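Local coordinates for protein aminopeptidase C (Lactobacillus rhamnosus, PDB 4K7C) that probably removes amino-terminal residues from peptides as a cysteine aminopeptidase of the papain-like C1 family, built as a six-chain assembly, at residues F101-F105 with D211-A216; S108-E113 with K204-L208; R126-F130 with A437-P441; L132-Q136 with L176-R181; P135-G139 with S169-N173. All blocks are in the same frame, centred on the assembly; numbering follows the deposited sequence.

Contact 1: residues F101-F105 with D211-A216; sequences FWDKF and DYRILA
Phe-101 and Phe-105, one turn apart on helix 96-117, both press their rings against Tyr-212 of helix 197-219, and the three make an aromatic cluster where these segments of the helices run nearly antiparallel (153°). The tight part is here. Phe-101 comes edge first, slightly off-centre, toward the face of the tyrosine ring, with CZ of Phe-101 at 3.5 Å from CE1 of Tyr-212. Tyr-212 in turn points its own edge at the face of Phe-105, their planes 79° apart and centroids 5.4 Å apart. All three side chains have CG anti to the backbone N (chi1 -177° for Phe-101), which brings the rings together in the cluster. Leu-215 packs beside them: its CB lies 3.7 Å from CE1 of Phe-101, and its CD1 reaches the backbone N of Phe-105 at 3.6 Å.

The looser side is at Lys-104. CD2 of Leu-215 touches CB of Lys-104 at 3.7 Å, but beyond that the chain bends away, and NZ goes to Gln-136 and Asp-138. Even this flank is buried, not open to solvent, while Phe-105 is further covered by Phe-13 of the second subunit. The side chains meet through apolar and aromatic atoms, with no polar bond across the segments, so the ring geometry and the fit of Leu-215 probably set the relative placement of the two segments.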
# COMPACT_ATOMS: atom_id res chain seq x y z
N PHE A 101 21.79 -6.72 25.80
CA PHE A 101 22.72 -7.85 25.84
C PHE A 101 23.06 -8.30 27.30
O PHE A 101 22.90 -9.45 27.64
CB PHE A 101 24.00 -7.51 24.99
CG PHE A 101 25.00 -8.69 24.92
CD1 PHE A 101 25.16 -9.48 23.80
CD2 PHE A 101 25.77 -8.99 26.04
CE1 PHE A 101 26.09 -10.52 23.80
CE2 PHE A 101 26.66 -10.03 26.04
CZ PHE A 101 26.78 -10.83 24.95
N TRP A 102 23.57 -7.36 28.10
CA TRP A 102 24.06 -7.61 29.45
C TRP A 102 22.91 -7.96 30.38
O TRP A 102 23.03 -8.86 31.20
CB TRP A 102 24.82 -6.43 29.94
CG TRP A 102 26.11 -6.25 29.19
CD1 TRP A 102 26.53 -5.15 28.50
CD2 TRP A 102 27.16 -7.21 29.08
NE1 TRP A 102 27.79 -5.38 27.97
CE2 TRP A 102 28.19 -6.63 28.32
CE3 TRP A 102 27.34 -8.50 29.56
CZ2 TRP A 102 29.43 -7.32 28.02
CZ3 TRP A 102 28.53 -9.20 29.25
CH2 TRP A 102 29.55 -8.62 28.48
N ASP A 103 21.74 -7.37 30.14
CA ASP A 103 20.57 -7.72 30.89
C ASP A 103 20.20 -9.21 30.71
O ASP A 103 20.02 -10.02 31.68
CB ASP A 103 19.39 -6.82 30.54
CG ASP A 103 18.18 -7.12 31.39
OD1 ASP A 103 18.31 -7.03 32.63
OD2 ASP A 103 17.06 -7.44 30.79
N LYS A 104 20.02 -9.66 29.49
CA LYS A 104 19.77 -11.05 29.19
C LYS A 104 20.79 -12.03 29.69
O LYS A 104 20.49 -13.09 30.16
CB LYS A 104 19.61 -11.24 27.68
CG LYS A 104 18.39 -10.62 27.05
CD LYS A 104 17.49 -11.65 26.47
CE LYS A 104 16.10 -11.15 25.99
NZ LYS A 104 15.22 -10.57 27.02
N PHE A 105 22.07 -11.68 29.53
CA PHE A 105 23.10 -12.57 29.98
C PHE A 105 23.11 -12.67 31.52
O PHE A 105 23.16 -13.78 32.07
CB PHE A 105 24.44 -12.13 29.42
CG PHE A 105 25.51 -13.17 29.62
CD1 PHE A 105 25.30 -14.48 29.18
CD2 PHE A 105 26.70 -12.84 30.21
CE1 PHE A 105 26.21 -15.47 29.39
CE2 PHE A 105 27.65 -13.87 30.38
CZ PHE A 105 27.41 -15.16 29.93
N ASP A 211 24.77 -19.73 26.49
CA ASP A 211 23.94 -18.54 26.50
C ASP A 211 24.64 -17.31 25.91
O ASP A 211 24.01 -16.51 25.19
CB ASP A 211 23.45 -18.24 27.93
CG ASP A 211 22.73 -19.42 28.58
OD1 ASP A 211 22.33 -20.32 27.79
OD2 ASP A 211 22.61 -19.43 29.88
N TYR A 212 25.93 -17.14 26.24
CA TYR A 212 26.73 -16.08 25.70
C TYR A 212 26.70 -16.11 24.16
O TYR A 212 26.49 -15.06 23.49
CB TYR A 212 28.18 -16.08 26.30
CG TYR A 212 28.99 -14.88 25.85
CD1 TYR A 212 28.94 -13.71 26.53
CD2 TYR A 212 29.68 -14.88 24.64
CE1 TYR A 212 29.58 -12.58 26.11
CE2 TYR A 212 30.36 -13.73 24.21
CZ TYR A 212 30.30 -12.60 24.97
OH TYR A 212 30.94 -11.47 24.53
N ARG A 213 26.90 -17.27 23.59
CA ARG A 213 26.89 -17.46 22.16
C ARG A 213 25.52 -17.18 21.49
O ARG A 213 25.47 -16.56 20.43
CB ARG A 213 27.41 -18.83 21.85
CG ARG A 213 27.29 -19.16 20.38
CD ARG A 213 28.11 -20.35 20.01
NE ARG A 213 27.67 -21.61 20.54
CZ ARG A 213 28.33 -22.23 21.55
NH1 ARG A 213 27.96 -23.45 21.95
NH2 ARG A 213 29.34 -21.60 22.21
N ILE A 214 24.44 -17.59 22.13
CA ILE A 214 23.06 -17.25 21.65
C ILE A 214 22.85 -15.74 21.60
O ILE A 214 22.36 -15.20 20.62
CB ILE A 214 21.99 -17.92 22.58
CG1 ILE A 214 22.06 -19.43 22.42
CG2 ILE A 214 20.61 -17.30 22.32
CD1 ILE A 214 21.31 -20.21 23.48
N LEU A 215 23.32 -15.03 22.62
CA LEU A 215 23.23 -13.58 22.61
C LEU A 215 24.19 -12.86 21.66
O LEU A 215 23.85 -11.89 21.06
CB LEU A 215 23.37 -13.09 24.04
CG LEU A 215 22.28 -13.57 24.93
CD1 LEU A 215 22.64 -13.32 26.38
CD2 LEU A 215 20.93 -12.91 24.70
N ALA A 216 25.41 -13.39 21.50
CA ALA A 216 26.37 -12.80 20.57
C ALA A 216 25.84 -12.97 19.16
O ALA A 216 25.85 -12.02 18.32
CB ALA A 216 27.71 -13.47 20.76

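Contact 2: residues S108-E113 with K204-L208; sequences SNYFYE and KQKML
The polar part of this contact gathers on the amino group of Lys-204, which reaches across from helix 197-219 to helix 96-117. NZ of Lys-204 forms a salt bridge with OE2 of Glu-113 at 2.7 Å, meeting the carboxylate on its anti side, and donates a second hydrogen bond to OD1 of Asn-109 at 2.9 Å. The lysine starts with CG anti to the backbone N and kinks at chi3, 57°, which turns the ammonium in between the two acceptors. The carbonyl of Ser-2 of the second subunit accepts from the same NZ, and ND2 of Asn-109 donates to Ala-3 of that subunit, so the charge is held by both chains.

The apolar part centres on Tyr-112. CD2 of Leu-208 meets its ring edge, 3.6 Å from CE2 of Tyr-112, and the leucine and the tyrosine run alongside one another, pointing opposite ways. The aliphatic stem of Lys-204 also packs here, its CG 3.7 Å from CD2 of Tyr-112.

A third kind of contact is Met-aromatic. Met-207, present as selenomethionine in this derivative, sets its SE over one face of the Tyr-112 ring, 4.3 Å from the centroid and 15° off the normal. CB of Met-207 lies 3.5 Å from OH of Tyr-112, and that hydroxyl is hydrogen-bonded to Asp-211.

A Met-aromatic contact inside and a salt bridge along one margin thus join two helix segments packed nearly antiparallel, at 149°, in the helical part of this papain-like fold.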
# COMPACT_ATOMS: atom_id res chain seq x y z
N SER A 108 20.23 -14.73 32.79
CA SER A 108 20.48 -16.16 32.60
C SER A 108 21.17 -16.76 33.86
O SER A 108 20.63 -17.67 34.51
CB SER A 108 21.26 -16.41 31.26
OG SER A 108 20.58 -15.92 30.06
N ASN A 109 22.22 -16.10 34.31
CA ASN A 109 22.90 -16.42 35.56
C ASN A 109 22.02 -16.25 36.82
O ASN A 109 22.01 -17.14 37.70
CB ASN A 109 24.12 -15.52 35.71
CG ASN A 109 25.02 -15.95 36.86
OD1 ASN A 109 25.49 -17.10 36.84
ND2 ASN A 109 25.25 -15.09 37.80
N TYR A 110 21.31 -15.12 36.87
CA TYR A 110 20.30 -14.92 37.92
C TYR A 110 19.31 -16.05 38.04
O TYR A 110 19.12 -16.57 39.14
CB TYR A 110 19.60 -13.54 37.79
CG TYR A 110 19.11 -12.98 39.10
CD1 TYR A 110 19.89 -12.09 39.80
CD2 TYR A 110 17.88 -13.31 39.62
CE1 TYR A 110 19.49 -11.54 40.97
CE2 TYR A 110 17.48 -12.75 40.83
CZ TYR A 110 18.30 -11.89 41.51
OH TYR A 110 17.95 -11.29 42.70
N PHE A 111 18.76 -16.50 36.91
CA PHE A 111 17.84 -17.61 36.86
C PHE A 111 18.49 -18.91 37.39
O PHE A 111 17.90 -19.62 38.19
CB PHE A 111 17.33 -17.80 35.42
CG PHE A 111 16.50 -19.04 35.24
CD1 PHE A 111 15.14 -19.05 35.53
CD2 PHE A 111 17.08 -20.17 34.70
CE1 PHE A 111 14.42 -20.23 35.33
CE2 PHE A 111 16.40 -21.33 34.54
CZ PHE A 111 15.03 -21.37 34.83
N TYR A 112 19.71 -19.20 36.96
CA TYR A 112 20.37 -20.43 37.39
C TYR A 112 20.55 -20.39 38.92
O TYR A 112 20.43 -21.43 39.60
CB TYR A 112 21.69 -20.61 36.73
CG TYR A 112 21.66 -20.81 35.24
CD1 TYR A 112 20.65 -21.54 34.61
CD2 TYR A 112 22.68 -20.29 34.43
CE1 TYR A 112 20.66 -21.79 33.23
CE2 TYR A 112 22.71 -20.52 33.05
CZ TYR A 112 21.68 -21.22 32.42
OH TYR A 112 21.65 -21.48 31.04
N GLU A 113 20.91 -19.24 39.44
CA GLU A 113 21.16 -19.13 40.89
C GLU A 113 19.83 -19.30 41.63
O GLU A 113 19.77 -19.90 42.74
CB GLU A 113 21.88 -17.81 41.23
CG GLU A 113 23.35 -17.82 40.81
CD GLU A 113 24.14 -18.87 41.58
OE1 GLU A 113 23.83 -19.00 42.81
OE2 GLU A 113 25.03 -19.55 40.99
N LYS A 204 27.28 -24.87 35.34
CA LYS A 204 26.72 -23.51 35.15
C LYS A 204 27.61 -22.75 34.17
O LYS A 204 27.13 -22.06 33.33
CB LYS A 204 26.53 -22.76 36.46
CG LYS A 204 25.68 -21.54 36.26
CD LYS A 204 25.51 -20.55 37.41
CE LYS A 204 26.85 -20.02 37.91
NZ LYS A 204 26.52 -18.94 38.83
N GLN A 205 28.94 -22.83 34.30
CA GLN A 205 29.82 -22.12 33.35
C GLN A 205 29.69 -22.60 31.91
O GLN A 205 29.76 -21.80 31.02
CB GLN A 205 31.30 -22.18 33.86
CG GLN A 205 31.38 -21.42 35.19
CD GLN A 205 31.07 -19.89 34.99
OE1 GLN A 205 31.55 -19.31 34.03
NE2 GLN A 205 30.30 -19.28 35.86
N LYS A 206 29.48 -23.88 31.67
CA LYS A 206 29.29 -24.40 30.35
C LYS A 206 27.94 -23.85 29.81
O LYS A 206 27.90 -23.43 28.64
CB LYS A 206 29.34 -25.93 30.34
CG LYS A 206 28.87 -26.61 29.06
CD LYS A 206 28.20 -27.99 29.25
CE LYS A 206 27.03 -28.29 28.26
NZ LYS A 206 25.67 -27.83 28.72
N MSE A 207 26.92 -23.84 30.66
CA MSE A 207 25.53 -23.34 30.31
C MSE A 207 25.62 -21.88 29.90
O MSE A 207 25.08 -21.48 28.84
CB MSE A 207 24.56 -23.44 31.45
CG MSE A 207 24.31 -24.91 31.77
SE MSE A 207 23.39 -24.98 33.51
CE MSE A 207 23.41 -26.92 33.40
N LEU A 208 26.35 -21.11 30.66
CA LEU A 208 26.57 -19.68 30.40
C LEU A 208 27.33 -19.44 29.13
O LEU A 208 27.02 -18.48 28.43
CB LEU A 208 27.19 -18.94 31.57
CG LEU A 208 26.25 -18.77 32.78
CD1 LEU A 208 26.99 -18.21 33.94
CD2 LEU A 208 25.10 -17.87 32.50

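Contact 3: residues R126-F130 with A437-P441; sequences RKVAF and APWDP
A type I beta turn from Ala-437 to Asp-440, close to the end of the chain, lays Trp-439 and Pro-438 against the first turn of helix 126-133. The indole of Trp-439 takes the guanidinium of Arg-126 flat on one face, planes only 6° apart and centres 3.6 Å apart. CZ of Arg-126 stands over the five-membered ring, a cation-pi contact, while CD of Arg-126 lies above the six-membered ring of Trp-439 at 3.8 Å from its centroid, a CH-pi contact. An arginine chain stretched straight from CG to NE, with chi3 180°, is what lets its whole length lie across the indole. NH1 also donates to the carbonyl of Asp-124 of the second subunit, which ties the stack to the subunit interface.

The turn sits in the loop after strand 434-436, so the contact joins the C-terminal part of the papain-like chain to a helix more than 300 residues earlier. On the other face of the indole lie CB of Ala-437 and CD of Pro-438, from the turn itself, and CG of Lys-127 meets its edge at 3.7 Å from CZ3 of Trp-439. A leucine in place of Trp-439 would probably leave the guanidinium of Arg-126 without its flat aromatic surface and freer to turn.

Phe-130, one turn further along the helix, takes CB of Pro-438 in an off-centre CH-pi contact, CE2 of Phe-130 lying 3.7 Å from CB of Pro-438 and its CZ 3.3 Å from O of Pro-438. The same phenylalanine packs against the stem of the tryptophan, CE1 of Phe-130 lying 4.0 Å from CB of Trp-439.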
# COMPACT_ATOMS: atom_id res chain seq x y z
N ARG A 126 4.80 -22.89 44.57
CA ARG A 126 4.48 -21.62 43.98
C ARG A 126 5.73 -20.85 43.51
O ARG A 126 5.73 -20.26 42.42
CB ARG A 126 3.67 -20.82 44.95
CG ARG A 126 2.98 -19.61 44.31
CD ARG A 126 2.09 -18.94 45.32
NE ARG A 126 1.44 -17.80 44.72
CZ ARG A 126 0.62 -17.00 45.36
NH1 ARG A 126 0.40 -17.14 46.67
NH2 ARG A 126 0.08 -16.01 44.72
N LYS A 127 6.80 -20.87 44.29
CA LYS A 127 7.97 -20.08 43.90
C LYS A 127 8.73 -20.75 42.74
O LYS A 127 9.29 -20.05 41.89
CB LYS A 127 8.89 -19.87 45.13
CG LYS A 127 8.41 -18.83 46.10
CD LYS A 127 9.41 -18.77 47.28
CE LYS A 127 8.85 -18.02 48.47
NZ LYS A 127 9.90 -17.97 49.57
N VAL A 128 8.81 -22.08 42.70
CA VAL A 128 9.52 -22.77 41.61
C VAL A 128 8.69 -22.58 40.34
O VAL A 128 9.21 -22.20 39.28
CB VAL A 128 9.86 -24.25 41.89
CG1 VAL A 128 10.47 -24.90 40.67
CG2 VAL A 128 10.83 -24.28 43.10
N ALA A 129 7.35 -22.67 40.51
CA ALA A 129 6.48 -22.49 39.32
C ALA A 129 6.63 -21.09 38.78
O ALA A 129 6.65 -20.92 37.56
CB ALA A 129 5.03 -22.74 39.63
N PHE A 130 6.75 -20.10 39.65
CA PHE A 130 6.88 -18.67 39.21
C PHE A 130 8.16 -18.40 38.42
O PHE A 130 8.15 -17.76 37.36
CB PHE A 130 6.82 -17.81 40.46
CG PHE A 130 6.91 -16.36 40.18
CD1 PHE A 130 5.81 -15.66 39.79
CD2 PHE A 130 8.12 -15.72 40.25
CE1 PHE A 130 5.89 -14.33 39.50
CE2 PHE A 130 8.22 -14.37 39.98
CZ PHE A 130 7.09 -13.69 39.60
N ALA A 437 6.62 -10.68 48.32
CA ALA A 437 6.56 -11.94 47.59
C ALA A 437 6.93 -11.75 46.09
O ALA A 437 6.75 -10.74 45.50
CB ALA A 437 5.12 -12.52 47.71
N PRO A 438 7.42 -12.82 45.41
CA PRO A 438 7.90 -12.65 44.00
C PRO A 438 6.86 -12.10 43.00
O PRO A 438 7.18 -11.40 42.01
CB PRO A 438 8.31 -14.08 43.62
CG PRO A 438 8.65 -14.73 44.92
CD PRO A 438 7.75 -14.14 45.96
N TRP A 439 5.62 -12.48 43.27
CA TRP A 439 4.43 -12.23 42.43
C TRP A 439 3.75 -10.97 42.95
O TRP A 439 2.63 -10.64 42.56
CB TRP A 439 3.46 -13.46 42.55
CG TRP A 439 3.29 -13.99 43.93
CD1 TRP A 439 2.49 -13.51 44.92
CD2 TRP A 439 4.00 -15.08 44.49
NE1 TRP A 439 2.66 -14.25 46.09
CE2 TRP A 439 3.54 -15.26 45.82
CE3 TRP A 439 4.96 -15.95 43.99
CZ2 TRP A 439 4.09 -16.21 46.67
CZ3 TRP A 439 5.45 -16.93 44.82
CH2 TRP A 439 5.04 -17.04 46.14
N ASP A 440 4.39 -10.25 43.88
CA ASP A 440 3.87 -8.90 44.22
C ASP A 440 3.70 -8.00 43.02
O ASP A 440 4.51 -8.02 42.09
CB ASP A 440 4.78 -8.19 45.26
CG ASP A 440 4.08 -7.00 45.91
OD1 ASP A 440 4.16 -5.87 45.36
OD2 ASP A 440 3.55 -7.21 47.03
N PRO A 441 2.65 -7.11 43.02
CA PRO A 441 2.58 -6.27 41.87
C PRO A 441 3.71 -5.33 41.65
O PRO A 441 3.88 -4.92 40.53
CB PRO A 441 1.34 -5.42 42.07
CG PRO A 441 0.76 -5.85 43.32
CD PRO A 441 1.40 -7.09 43.80

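Contact 4: residues L132-Q136 with L176-R181; sequences LATPQ and LNLKLR
With CG anti to the carbonyl carbon (chi1 -73°) and its chain extended to NE, Arg-181 of helix 170-192 carries its guanidinium across to Leu-132, near the C-terminal end of helix 126-133 in this papain-like chain. It grips the carbonyl side-on: NE and NH2 of Arg-181 both donate to O of Leu-132, each at 2.9 Å, with the oxygen in the guanidinium plane. The NE bond arrives at 164° to the C=O. Pro-135 lies over one face of the guanidinium, its CD 3.5 Å from NH2 of Arg-181, and NH1 forms a salt bridge with Glu-359 of the second subunit. A methionine in place of Arg-181 would probably leave the carbonyl of Leu-132 without either of these donors and Glu-359 of the second subunit without this partner.

Further toward the start of helix 170-192, NE2 of Gln-136 donates to OD1 of Asn-177 at 3.0 Å, from above the carbonyl plane. OE1 of this glutamine takes a bond from Lys-104. Alongside, CD1 of Leu-180 touches CB of Pro-135 at 3.8 Å. A water completes the link, donating to O of Gln-136 at 2.7 Å and accepting from ND2 of Asn-177 at 2.9 Å.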
# COMPACT_ATOMS: atom_id res chain seq x y z
N LEU A 132 9.85 -20.75 36.70
CA LEU A 132 9.87 -21.51 35.45
C LEU A 132 8.88 -20.91 34.46
O LEU A 132 9.04 -21.14 33.24
CB LEU A 132 9.59 -22.96 35.68
CG LEU A 132 10.65 -23.62 36.50
CD1 LEU A 132 10.24 -25.03 36.89
CD2 LEU A 132 11.99 -23.68 35.76
N ALA A 133 7.87 -20.24 34.98
CA ALA A 133 6.85 -19.65 34.10
C ALA A 133 7.46 -18.51 33.28
O ALA A 133 7.09 -18.34 32.13
CB ALA A 133 5.62 -19.18 34.88
N THR A 134 8.43 -17.79 33.86
CA THR A 134 9.05 -16.69 33.17
C THR A 134 10.55 -16.65 33.43
O THR A 134 11.02 -15.84 34.26
CB THR A 134 8.43 -15.35 33.55
OG1 THR A 134 7.01 -15.46 33.60
CG2 THR A 134 8.75 -14.33 32.56
N PRO A 135 11.30 -17.59 32.82
CA PRO A 135 12.73 -17.63 33.22
C PRO A 135 13.49 -16.31 33.10
O PRO A 135 14.21 -15.91 34.02
CB PRO A 135 13.31 -18.72 32.29
CG PRO A 135 12.16 -19.56 31.96
CD PRO A 135 11.05 -18.58 31.78
N GLN A 136 13.31 -15.61 31.99
CA GLN A 136 13.67 -14.23 31.89
C GLN A 136 12.66 -13.53 31.01
O GLN A 136 11.81 -14.17 30.41
CB GLN A 136 15.07 -14.09 31.35
CG GLN A 136 15.27 -14.81 30.01
CD GLN A 136 14.88 -13.95 28.82
OE1 GLN A 136 15.25 -12.76 28.70
NE2 GLN A 136 14.12 -14.52 27.94
N LEU A 176 15.72 -18.64 24.34
CA LEU A 176 16.52 -18.52 25.56
C LEU A 176 15.73 -19.17 26.74
O LEU A 176 16.31 -19.85 27.58
CB LEU A 176 16.92 -17.08 25.83
CG LEU A 176 17.76 -16.83 27.10
CD1 LEU A 176 19.03 -17.64 27.00
CD2 LEU A 176 18.01 -15.35 27.14
N ASN A 177 14.43 -18.96 26.75
CA ASN A 177 13.59 -19.54 27.80
C ASN A 177 13.65 -21.05 27.73
O ASN A 177 13.72 -21.73 28.76
CB ASN A 177 12.17 -18.97 27.71
CG ASN A 177 12.06 -17.61 28.26
OD1 ASN A 177 12.98 -17.08 28.93
ND2 ASN A 177 10.95 -16.98 27.99
N LEU A 178 13.68 -21.59 26.51
CA LEU A 178 13.73 -23.04 26.33
C LEU A 178 15.04 -23.56 26.90
O LEU A 178 15.11 -24.50 27.73
CB LEU A 178 13.61 -23.36 24.89
CG LEU A 178 14.07 -24.74 24.41
CD1 LEU A 178 13.39 -25.88 25.17
CD2 LEU A 178 13.91 -24.93 22.91
N LYS A 179 16.11 -22.84 26.53
CA LYS A 179 17.48 -23.19 27.00
C LYS A 179 17.54 -23.17 28.56
O LYS A 179 18.06 -24.12 29.21
CB LYS A 179 18.51 -22.22 26.39
CG LYS A 179 19.94 -22.43 26.87
CD LYS A 179 20.50 -23.80 26.59
CE LYS A 179 22.02 -23.86 26.62
NZ LYS A 179 22.56 -23.30 27.82
N LEU A 180 17.04 -22.11 29.17
CA LEU A 180 17.10 -21.95 30.60
C LEU A 180 16.30 -23.01 31.30
O LEU A 180 16.79 -23.62 32.28
CB LEU A 180 16.66 -20.59 31.06
CG LEU A 180 17.46 -19.41 30.58
CD1 LEU A 180 16.77 -18.12 30.97
CD2 LEU A 180 18.93 -19.48 31.10
N ARG A 181 15.14 -23.32 30.75
CA ARG A 181 14.33 -24.43 31.34
C ARG A 181 14.99 -25.81 31.26
O ARG A 181 14.97 -26.61 32.22
CB ARG A 181 12.91 -24.43 30.69
CG ARG A 181 12.02 -23.32 31.12
CD ARG A 181 10.71 -23.39 30.35
NE ARG A 181 9.84 -22.27 30.72
CZ ARG A 181 9.26 -21.41 29.91
NH1 ARG A 181 9.43 -21.43 28.58
NH2 ARG A 181 8.42 -20.55 30.46
O HOH W 1 9.80 -14.38 28.69

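Contact 5: residues P135-G139 with S169-N173; sequences PQQDG and SNELN
The side-chain amide of Asn-173 stands between two other flat groups, the amide of Gln-136 and the carboxylate of Asp-138, and meets one through its oxygen and the other through its nitrogen. Against Gln-136 it is turned by only 25°, and NE2 of Gln-136 donates to OD1 of Asn-173 at 2.9 Å with a fairly straight bond; the acceptor lies within the plane of the glutamine amide, while the donor is tilted from the carbonyl plane of the asparagine. Against Asp-138 the planes differ by 53°. ND2 of Asn-173 donates to OD1 of Asp-138 at 2.9 Å, in its own amide plane but coming down on the carboxylate from above. Having an acceptor's task toward one residue and a donor's toward the other fixes which way round the asparagine amide sits.

These bonds join the loop between helices 126-133 and 142-152 of this papain-like chain to the opening turn of helix 170-192, where N of Asn-173 takes up the carbonyl of Ser-169.

The second oxygen of Asp-138 is held by Ser-169: its OG donates at 2.6 Å to OD2 of Asp-138, which accepts on its syn lone pair. OG of Ser-169 sits between the backbone N and the carbonyl carbon (chi1 54°), which aims the hydroxyl at the carboxylate. Donors reach both oxygens of this buried aspartate, and they would probably favour its ionised form. Two of them come from other parts of the chain: Lys-104 makes a salt bridge to OD1 of Asp-138, and the backbone N of Gly-68 donates to OD2.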
# COMPACT_ATOMS: atom_id res chain seq x y z
N PRO A 135 11.30 -17.59 32.82
CA PRO A 135 12.73 -17.63 33.22
C PRO A 135 13.49 -16.31 33.10
O PRO A 135 14.21 -15.91 34.02
CB PRO A 135 13.31 -18.72 32.29
CG PRO A 135 12.16 -19.56 31.96
CD PRO A 135 11.05 -18.58 31.78
N GLN A 136 13.31 -15.61 31.99
CA GLN A 136 13.67 -14.23 31.89
C GLN A 136 12.66 -13.53 31.01
O GLN A 136 11.81 -14.17 30.41
CB GLN A 136 15.07 -14.09 31.35
CG GLN A 136 15.27 -14.81 30.01
CD GLN A 136 14.88 -13.95 28.82
OE1 GLN A 136 15.25 -12.76 28.70
NE2 GLN A 136 14.12 -14.52 27.94
N GLN A 137 12.76 -12.22 30.92
CA GLN A 137 11.94 -11.45 30.01
C GLN A 137 12.65 -10.15 29.68
O GLN A 137 13.68 -9.82 30.25
CB GLN A 137 10.58 -11.19 30.65
CG GLN A 137 10.61 -10.43 31.97
CD GLN A 137 9.23 -10.29 32.62
OE1 GLN A 137 8.40 -9.61 32.10
NE2 GLN A 137 9.02 -10.93 33.78
N ASP A 138 12.08 -9.40 28.76
CA ASP A 138 12.64 -8.09 28.36
C ASP A 138 12.59 -7.03 29.42
O ASP A 138 13.50 -6.21 29.45
CB ASP A 138 11.99 -7.53 27.09
CG ASP A 138 12.35 -8.29 25.81
OD1 ASP A 138 13.09 -9.31 25.79
OD2 ASP A 138 11.81 -7.92 24.73
N GLY A 139 11.53 -6.99 30.24
CA GLY A 139 11.34 -5.92 31.16
C GLY A 139 12.25 -5.86 32.39
O GLY A 139 12.89 -6.87 32.79
N SER A 169 12.21 -9.20 19.58
CA SER A 169 12.86 -10.13 20.51
C SER A 169 12.12 -11.42 20.76
O SER A 169 12.61 -12.28 21.54
CB SER A 169 13.06 -9.45 21.83
OG SER A 169 11.82 -8.90 22.32
N ASN A 170 10.95 -11.59 20.15
CA ASN A 170 10.14 -12.79 20.46
C ASN A 170 10.87 -14.11 20.28
O ASN A 170 10.83 -14.97 21.16
CB ASN A 170 8.81 -12.77 19.69
CG ASN A 170 7.82 -11.74 20.25
N GLU A 171 11.57 -14.30 19.17
CA GLU A 171 12.26 -15.58 18.89
C GLU A 171 13.45 -15.82 19.88
O GLU A 171 13.68 -16.94 20.39
CB GLU A 171 12.74 -15.65 17.44
CG GLU A 171 11.71 -15.59 16.27
CD GLU A 171 12.22 -14.90 14.85
OE1 GLU A 171 13.35 -15.20 14.26
OE2 GLU A 171 11.44 -14.02 14.27
N LEU A 172 14.16 -14.74 20.19
CA LEU A 172 15.24 -14.82 21.17
C LEU A 172 14.66 -15.21 22.54
O LEU A 172 15.20 -16.07 23.19
CB LEU A 172 16.06 -13.51 21.22
CG LEU A 172 17.02 -13.32 22.43
CD1 LEU A 172 18.04 -14.43 22.39
CD2 LEU A 172 17.60 -11.94 22.40
N ASN A 173 13.59 -14.56 23.00
CA ASN A 173 13.04 -14.95 24.31
C ASN A 173 12.56 -16.40 24.28
O ASN A 173 12.78 -17.14 25.26
CB ASN A 173 11.90 -14.04 24.75
CG ASN A 173 12.42 -12.70 25.17
OD1 ASN A 173 13.38 -12.63 25.93
ND2 ASN A 173 11.86 -11.65 24.64

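Overall arrangement
Contacts 1 and 2 lie along the same pair of helices, 96-117 and 197-219, with centres about 11 Å apart. Contact 4 is nested inside both along the chain, as is contact 5; these two share Pro-135 and Gln-136, use helix 170-192, and sit about 9 Å apart between centres. Lys-104 ties contact 1 to contacts 4 and 5, and Asp-211 ties it to Lys-179 of contact 4 and Tyr-112 of contact 2. Contact 3 is the outlying one, its centre about 25 Å from that of contact 1 and about 15 Å from that of contact 4, with which it shares helix 126-133; its segments alternate along the chain with those of contacts 1 and 2. All five touch the second subunit, so this part of the fold also lies at the subunit interface.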